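Local coordinates for protein nitrite oxidoreductase subunit C (Kuenenia stuttgartiensis, PDB 7B04) that probably carries electrons through a bound heme b as the heme subunit of the nitrite oxidoreductase complex and also binds calcium, at residues Arg154-Lys168 / Ala232-Leu244. Numbering follows the deposited sequence.
Sequences RMGDRQKPVNLWHWK and AVEDLNAEGFGTL. With CA (calcium ion), chain B; HEM (protoporphyrin IX containing Fe), chain D.
The heme pocket of this ethylbenzene dehydrogenase-like domain rests on an antiparallel strand pair, Val162-Lys168 against Val233-Ala238. Backbone bonds such as His166 N to Glu234 O (2.9 Å) set the register. Met155 SD is an axial ligand of the heme iron, and Lys305 is the other. Met155 O accepts from Gly240 N (2.7 Å), which ties the loop that carries Met155 to the turn after strand 233-238. Leu244 N donates to heme O1A at 2.6 Å. Leu164 and His166 share the heme-side face, and the heme methyl CMD lies over one face of the His166 ring. On the opposite face, Asn163 ND2 reaches Leu236 O at 2.9 Å from above the carbonyl plane, while Leu164 N meets the same oxygen nearly head-on. Asn163 turns CG away from its own backbone N (chi1 -158°), which swings the amide toward strand 233-238. A leucine in place of Asn163 would probably cost Leu236 O its second donor and leave Val279 N without its OD1 acceptor. Asp235 OD2 binds calcium at 2.5 Å on this face. Lys168 NZ forms a salt bridge with Glu234 OE2, which Arg209 of subunit B also grips, while Glu234 OE1 is hydrogen-bonded to Ser246 OG. Strand 133-139 flanks Val162-Lys168, and strand 245-246 pairs with Val233-Ala238.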
loop_
_atom_site.group_PDB
_atom_site.type_symbol
_atom_site.label_atom_id
_atom_site.label_comp_id
_atom_site.label_asym_id
_atom_site.label_seq_id
_atom_site.Cartn_x
_atom_site.Cartn_y
_atom_site.Cartn_z
ATOM N N ARG C 154 12.654 -51.356 15.563
ATOM C CA ARG C 154 12.509 -49.911 15.391
ATOM C C ARG C 154 12.487 -49.581 13.897
ATOM O O ARG C 154 13.412 -48.985 13.340
ATOM C CB ARG C 154 13.626 -49.173 16.114
ATOM C CG ARG C 154 13.646 -49.387 17.618
ATOM C CD ARG C 154 14.758 -48.578 18.259
ATOM N NE ARG C 154 14.875 -48.825 19.693
ATOM C CZ ARG C 154 15.784 -48.249 20.473
ATOM N NH1 ARG C 154 16.645 -47.382 19.958
ATOM N NH2 ARG C 154 15.827 -48.531 21.768
ATOM N N MET C 155 11.390 -49.985 13.252
ATOM C CA MET C 155 11.205 -49.814 11.808
ATOM C C MET C 155 12.357 -50.422 11.009
ATOM O O MET C 155 12.805 -49.864 10.006
ATOM C CB MET C 155 11.036 -48.339 11.444
ATOM C CG MET C 155 9.819 -47.674 12.035
ATOM S SD MET C 155 9.859 -45.906 11.713
ATOM C CE MET C 155 9.535 -45.869 9.954
ATOM N N GLY C 156 12.834 -51.583 11.446
ATOM C CA GLY C 156 13.946 -52.220 10.768
ATOM C C GLY C 156 15.294 -51.675 11.208
ATOM O O GLY C 156 15.429 -51.008 12.241
ATOM N N ASP C 157 16.309 -51.969 10.398
ATOM C CA ASP C 157 17.649 -51.438 10.618
ATOM C C ASP C 157 18.430 -51.513 9.311
ATOM O O ASP C 157 17.946 -52.035 8.303
ATOM C CB ASP C 157 18.353 -52.208 11.742
ATOM C CG ASP C 157 19.530 -51.451 12.324
ATOM O OD1 ASP C 157 19.812 -50.333 11.848
ATOM O OD2 ASP C 157 20.170 -51.977 13.260
ATOM N N ARG C 158 19.644 -50.962 9.334
ATOM C CA ARG C 158 20.439 -50.815 8.120
ATOM C C ARG C 158 20.822 -52.178 7.553
ATOM O O ARG C 158 21.210 -53.088 8.291
ATOM C CB ARG C 158 21.700 -50.004 8.409
ATOM C CG ARG C 158 21.446 -48.673 9.088
ATOM C CD ARG C 158 20.645 -47.738 8.197
ATOM N NE ARG C 158 20.569 -46.390 8.751
ATOM C CZ ARG C 158 19.627 -45.979 9.595
ATOM N NH1 ARG C 158 18.671 -46.813 9.985
ATOM N NH2 ARG C 158 19.639 -44.733 10.049
ATOM N N GLN C 159 20.685 -52.322 6.233
ATOM C CA GLN C 159 20.908 -53.586 5.526
ATOM C C GLN C 159 19.955 -54.675 6.003
ATOM O O GLN C 159 20.201 -55.865 5.784
ATOM C CB GLN C 159 22.365 -54.060 5.639
ATOM C CG GLN C 159 23.352 -53.201 4.867
ATOM C CD GLN C 159 24.342 -52.492 5.768
ATOM O OE1 GLN C 159 24.839 -53.067 6.736
ATOM N NE2 GLN C 159 24.634 -51.235 5.452
ATOM N N LYS C 160 18.870 -54.270 6.658
ATOM C CA LYS C 160 17.829 -55.183 7.132
ATOM C C LYS C 160 16.489 -54.517 6.859
ATOM O O LYS C 160 15.831 -54.000 7.769
ATOM C CB LYS C 160 18.019 -55.505 8.617
ATOM C CG LYS C 160 19.263 -56.337 8.917
ATOM C CD LYS C 160 19.383 -56.658 10.398
ATOM C CE LYS C 160 20.546 -57.602 10.670
ATOM N NZ LYS C 160 21.867 -56.964 10.406
ATOM N N PRO C 161 16.055 -54.505 5.598
ATOM C CA PRO C 161 14.865 -53.734 5.219
ATOM C C PRO C 161 13.578 -54.353 5.742
ATOM O O PRO C 161 13.523 -55.513 6.152
ATOM C CB PRO C 161 14.907 -53.754 3.689
ATOM C CG PRO C 161 15.617 -55.023 3.364
ATOM C CD PRO C 161 16.634 -55.228 4.455
ATOM N N VAL C 162 12.519 -53.538 5.708
ATOM C CA VAL C 162 11.214 -53.886 6.256
ATOM C C VAL C 162 10.129 -53.285 5.368
ATOM O O VAL C 162 10.331 -52.253 4.718
ATOM C CB VAL C 162 11.090 -53.386 7.723
ATOM C CG1 VAL C 162 9.645 -53.350 8.207
ATOM C CG2 VAL C 162 11.924 -54.250 8.654
ATOM N N ASN C 163 8.972 -53.945 5.333
ATOM C CA ASN C 163 7.798 -53.475 4.610
ATOM C C ASN C 163 6.818 -52.863 5.604
ATOM O O ASN C 163 6.600 -53.408 6.688
ATOM C CB ASN C 163 7.124 -54.620 3.847
ATOM C CG ASN C 163 6.265 -54.136 2.687
ATOM O OD1 ASN C 163 5.810 -54.934 1.869
ATOM N ND2 ASN C 163 6.043 -52.830 2.611
ATOM N N LEU C 164 6.226 -51.731 5.227
ATOM C CA LEU C 164 5.308 -50.997 6.085
ATOM C C LEU C 164 3.971 -50.812 5.380
ATOM O O LEU C 164 3.925 -50.558 4.172
ATOM C CB LEU C 164 5.875 -49.612 6.441
ATOM C CG LEU C 164 6.969 -49.351 7.483
ATOM C CD1 LEU C 164 6.479 -49.654 8.883
ATOM C CD2 LEU C 164 8.253 -50.111 7.173
ATOM N N TRP C 165 2.884 -50.957 6.138
ATOM C CA TRP C 165 1.532 -50.672 5.664
ATOM C C TRP C 165 0.957 -49.585 6.561
ATOM O O TRP C 165 0.616 -49.857 7.715
ATOM C CB TRP C 165 0.644 -51.914 5.709
ATOM C CG TRP C 165 1.102 -53.062 4.875
ATOM C CD1 TRP C 165 2.091 -53.060 3.937
ATOM C CD2 TRP C 165 0.576 -54.393 4.904
ATOM N NE1 TRP C 165 2.216 -54.311 3.381
ATOM C CE2 TRP C 165 1.296 -55.146 3.957
ATOM C CE3 TRP C 165 -0.434 -55.021 5.639
ATOM C CZ2 TRP C 165 1.038 -56.497 3.727
ATOM C CZ3 TRP C 165 -0.688 -56.359 5.409
ATOM C CH2 TRP C 165 0.045 -57.083 4.461
ATOM N N HIS C 166 0.830 -48.368 6.044
ATOM C CA HIS C 166 0.378 -47.235 6.848
ATOM C C HIS C 166 -1.051 -46.875 6.462
ATOM O O HIS C 166 -1.296 -46.384 5.356
ATOM C CB HIS C 166 1.300 -46.030 6.678
ATOM C CG HIS C 166 1.010 -44.917 7.637
ATOM N ND1 HIS C 166 1.529 -43.649 7.487
ATOM C CD2 HIS C 166 0.252 -44.885 8.757
ATOM C CE1 HIS C 166 1.103 -42.883 8.477
ATOM N NE2 HIS C 166 0.326 -43.609 9.261
ATOM N N TRP C 167 -1.988 -47.108 7.379
ATOM C CA TRP C 167 -3.362 -46.669 7.194
ATOM C C TRP C 167 -3.511 -45.230 7.667
ATOM O O TRP C 167 -3.006 -44.856 8.729
ATOM C CB TRP C 167 -4.338 -47.565 7.957
ATOM C CG TRP C 167 -5.732 -47.020 7.955
ATOM C CD1 TRP C 167 -6.630 -47.070 6.928
ATOM C CD2 TRP C 167 -6.381 -46.313 9.019
ATOM N NE1 TRP C 167 -7.801 -46.451 7.291
ATOM C CE2 TRP C 167 -7.672 -45.975 8.571
ATOM C CE3 TRP C 167 -5.997 -45.939 10.310
ATOM C CZ2 TRP C 167 -8.582 -45.283 9.366
ATOM C CZ3 TRP C 167 -6.903 -45.251 11.098
ATOM C CH2 TRP C 167 -8.179 -44.931 10.624
ATOM N N LYS C 168 -4.214 -44.424 6.875
ATOM C CA LYS C 168 -4.438 -43.020 7.184
ATOM C C LYS C 168 -5.933 -42.733 7.181
ATOM O O LYS C 168 -6.627 -43.044 6.206
ATOM C CB LYS C 168 -3.711 -42.118 6.184
ATOM C CG LYS C 168 -2.199 -42.265 6.215
ATOM C CD LYS C 168 -1.527 -41.321 5.235
ATOM C CE LYS C 168 -0.014 -41.453 5.290
ATOM N NZ LYS C 168 0.448 -42.773 4.777
ATOM N N ALA C 232 -6.415 -46.105 0.626
ATOM C CA ALA C 232 -6.500 -45.743 2.035
ATOM C C ALA C 232 -5.283 -46.143 2.857
ATOM O O ALA C 232 -5.135 -45.657 3.984
ATOM C CB ALA C 232 -7.751 -46.365 2.665
ATOM N N VAL C 233 -4.413 -47.001 2.335
ATOM C CA VAL C 233 -3.235 -47.467 3.056
ATOM C C VAL C 233 -2.037 -47.304 2.135
ATOM O O VAL C 233 -2.091 -47.708 0.970
ATOM C CB VAL C 233 -3.375 -48.933 3.510
ATOM C CG1 VAL C 233 -2.139 -49.381 4.275
ATOM C CG2 VAL C 233 -4.622 -49.106 4.371
ATOM N N GLU C 234 -0.943 -46.773 2.665
ATOM C CA GLU C 234 0.250 -46.558 1.860
ATOM C C GLU C 234 1.203 -47.730 2.042
ATOM O O GLU C 234 1.453 -48.168 3.169
ATOM C CB GLU C 234 0.937 -45.246 2.244
ATOM C CG GLU C 234 2.165 -44.915 1.403
ATOM C CD GLU C 234 2.882 -43.662 1.878
ATOM O OE1 GLU C 234 3.513 -42.982 1.041
ATOM O OE2 GLU C 234 2.812 -43.355 3.086
ATOM N N ASP C 235 1.712 -48.247 0.928
ATOM C CA ASP C 235 2.663 -49.346 0.931
ATOM C C ASP C 235 4.058 -48.747 0.838
ATOM O O ASP C 235 4.377 -48.062 -0.138
ATOM C CB ASP C 235 2.384 -50.295 -0.234
ATOM C CG ASP C 235 3.190 -51.571 -0.157
ATOM O OD1 ASP C 235 3.032 -52.316 0.831
ATOM O OD2 ASP C 235 3.955 -51.848 -1.101
ATOM N N LEU C 236 4.877 -48.982 1.858
ATOM C CA LEU C 236 6.154 -48.293 1.956
ATOM C C LEU C 236 7.174 -49.172 2.677
ATOM O O LEU C 236 6.823 -50.163 3.321
ATOM C CB LEU C 236 5.961 -46.918 2.618
ATOM C CG LEU C 236 5.503 -46.677 4.055
ATOM C CD1 LEU C 236 5.408 -45.179 4.247
ATOM C CD2 LEU C 236 4.168 -47.316 4.368
ATOM N N ASN C 237 8.449 -48.797 2.553
ATOM C CA ASN C 237 9.572 -49.546 3.102
ATOM C C ASN C 237 10.407 -48.679 4.035
ATOM O O ASN C 237 10.337 -47.447 4.003
ATOM C CB ASN C 237 10.484 -50.088 1.991
ATOM C CG ASN C 237 9.955 -51.357 1.367
ATOM O OD1 ASN C 237 9.489 -51.354 0.230
ATOM N ND2 ASN C 237 10.032 -52.456 2.108
ATOM N N ALA C 238 11.207 -49.344 4.871
ATOM C CA ALA C 238 12.131 -48.650 5.760
ATOM C C ALA C 238 13.286 -49.578 6.121
ATOM O O ALA C 238 13.116 -50.796 6.231
ATOM C CB ALA C 238 11.427 -48.153 7.027
ATOM N N GLU C 239 14.463 -48.976 6.301
ATOM C CA GLU C 239 15.651 -49.658 6.808
ATOM C C GLU C 239 16.070 -49.030 8.132
ATOM O O GLU C 239 17.249 -48.722 8.338
ATOM C CB GLU C 239 16.803 -49.592 5.797
ATOM C CG GLU C 239 16.747 -50.619 4.676
ATOM C CD GLU C 239 17.919 -50.487 3.715
ATOM O OE1 GLU C 239 18.583 -49.428 3.733
ATOM O OE2 GLU C 239 18.179 -51.432 2.941
ATOM N N GLY C 240 15.105 -48.816 9.014
ATOM C CA GLY C 240 15.315 -48.092 10.250
ATOM C C GLY C 240 14.438 -46.857 10.312
ATOM O O GLY C 240 13.805 -46.450 9.337
ATOM N N PHE C 241 14.378 -46.291 11.513
ATOM C CA PHE C 241 13.623 -45.062 11.707
ATOM C C PHE C 241 14.429 -43.868 11.215
ATOM O O PHE C 241 15.660 -43.847 11.320
ATOM C CB PHE C 241 13.169 -44.923 13.170
ATOM C CG PHE C 241 14.258 -44.616 14.179
ATOM C CD1 PHE C 241 14.999 -43.442 14.136
ATOM C CD2 PHE C 241 14.495 -45.506 15.214
ATOM C CE1 PHE C 241 15.980 -43.185 15.086
ATOM C CE2 PHE C 241 15.465 -45.248 16.159
ATOM C CZ PHE C 241 16.206 -44.091 16.095
ATOM N N GLY C 242 13.729 -42.905 10.619
ATOM C CA GLY C 242 14.383 -41.829 9.922
ATOM C C GLY C 242 14.679 -42.169 8.481
ATOM O O GLY C 242 15.233 -41.333 7.745
ATOM N N THR C 243 14.278 -43.357 8.045
ATOM C CA THR C 243 14.603 -43.890 6.733
ATOM C C THR C 243 13.349 -44.304 5.966
ATOM O O THR C 243 13.446 -44.820 4.841
ATOM C CB THR C 243 15.592 -45.050 6.964
ATOM O OG1 THR C 243 16.843 -44.509 7.403
ATOM C CG2 THR C 243 15.874 -45.875 5.754
ATOM N N LEU C 244 12.166 -44.002 6.507
ATOM C CA LEU C 244 10.928 -44.474 5.899
ATOM C C LEU C 244 10.813 -43.921 4.483
ATOM O O LEU C 244 11.031 -42.725 4.249
ATOM C CB LEU C 244 9.729 -44.027 6.733
ATOM C CG LEU C 244 8.344 -44.343 6.192
ATOM C CD1 LEU C 244 8.045 -45.811 6.442
ATOM C CD2 LEU C 244 7.357 -43.433 6.872
HETATM CA CA CA B . 4.431 -52.787 -3.380
HETATM C CHA HEM D . 7.694 -42.881 11.195
HETATM C CHB HEM D . 10.703 -43.727 14.933
HETATM C CHC HEM D . 8.586 -48.072 15.438
HETATM C CHD HEM D . 5.682 -47.302 11.577
HETATM C C1A HEM D . 8.743 -42.767 12.089
HETATM C C2A HEM D . 9.788 -41.766 12.052
HETATM C C3A HEM D . 10.617 -41.987 13.087
HETATM C C4A HEM D . 10.141 -43.150 13.809
HETATM C CMA HEM D . 11.873 -41.169 13.465
HETATM C CAA HEM D . 9.864 -40.634 11.002
HETATM C CBA HEM D . 11.102 -40.775 10.127
HETATM C CGA HEM D . 10.766 -41.604 8.921
HETATM O O1A HEM D . 11.637 -42.391 8.472
HETATM O O2A HEM D . 9.618 -41.481 8.423
HETATM C C1B HEM D . 10.355 -44.959 15.451
HETATM C C2B HEM D . 10.823 -45.546 16.691
HETATM C C3B HEM D . 10.242 -46.756 16.831
HETATM C C4B HEM D . 9.373 -46.961 15.684
HETATM C CMB HEM D . 11.836 -44.842 17.620
HETATM C CAB HEM D . 10.376 -47.802 17.970
HETATM C CBB HEM D . 10.975 -47.578 19.145
HETATM C C1C HEM D . 7.589 -48.211 14.486
HETATM C C2C HEM D . 6.629 -49.299 14.418
HETATM C C3C HEM D . 5.828 -49.090 13.369
HETATM C C4C HEM D . 6.251 -47.868 12.708
HETATM C CMC HEM D . 6.538 -50.486 15.404
HETATM C CAC HEM D . 4.661 -50.000 12.925
HETATM C CBC HEM D . 4.559 -50.440 11.669
HETATM C C1D HEM D . 5.910 -45.991 11.197
HETATM C C2D HEM D . 5.098 -45.190 10.297
HETATM C C3D HEM D . 5.650 -43.981 10.197
HETATM C C4D HEM D . 6.841 -43.955 11.026
HETATM C CMD HEM D . 3.815 -45.639 9.566
HETATM C CAD HEM D . 5.104 -42.822 9.335
HETATM C CBD HEM D . 4.302 -41.847 10.188
HETATM C CGD HEM D . 3.596 -40.858 9.296
HETATM O O1D HEM D . 2.804 -40.036 9.820
HETATM O O2D HEM D . 3.811 -40.891 8.057
HETATM N NA HEM D . 9.001 -43.590 13.168
HETATM N NB HEM D . 9.478 -45.850 14.872
HETATM N NC HEM D . 7.334 -47.353 13.423
HETATM N ND HEM D . 6.970 -45.198 11.628
HETATM FE FE HEM D . 8.446 -45.478 13.187
#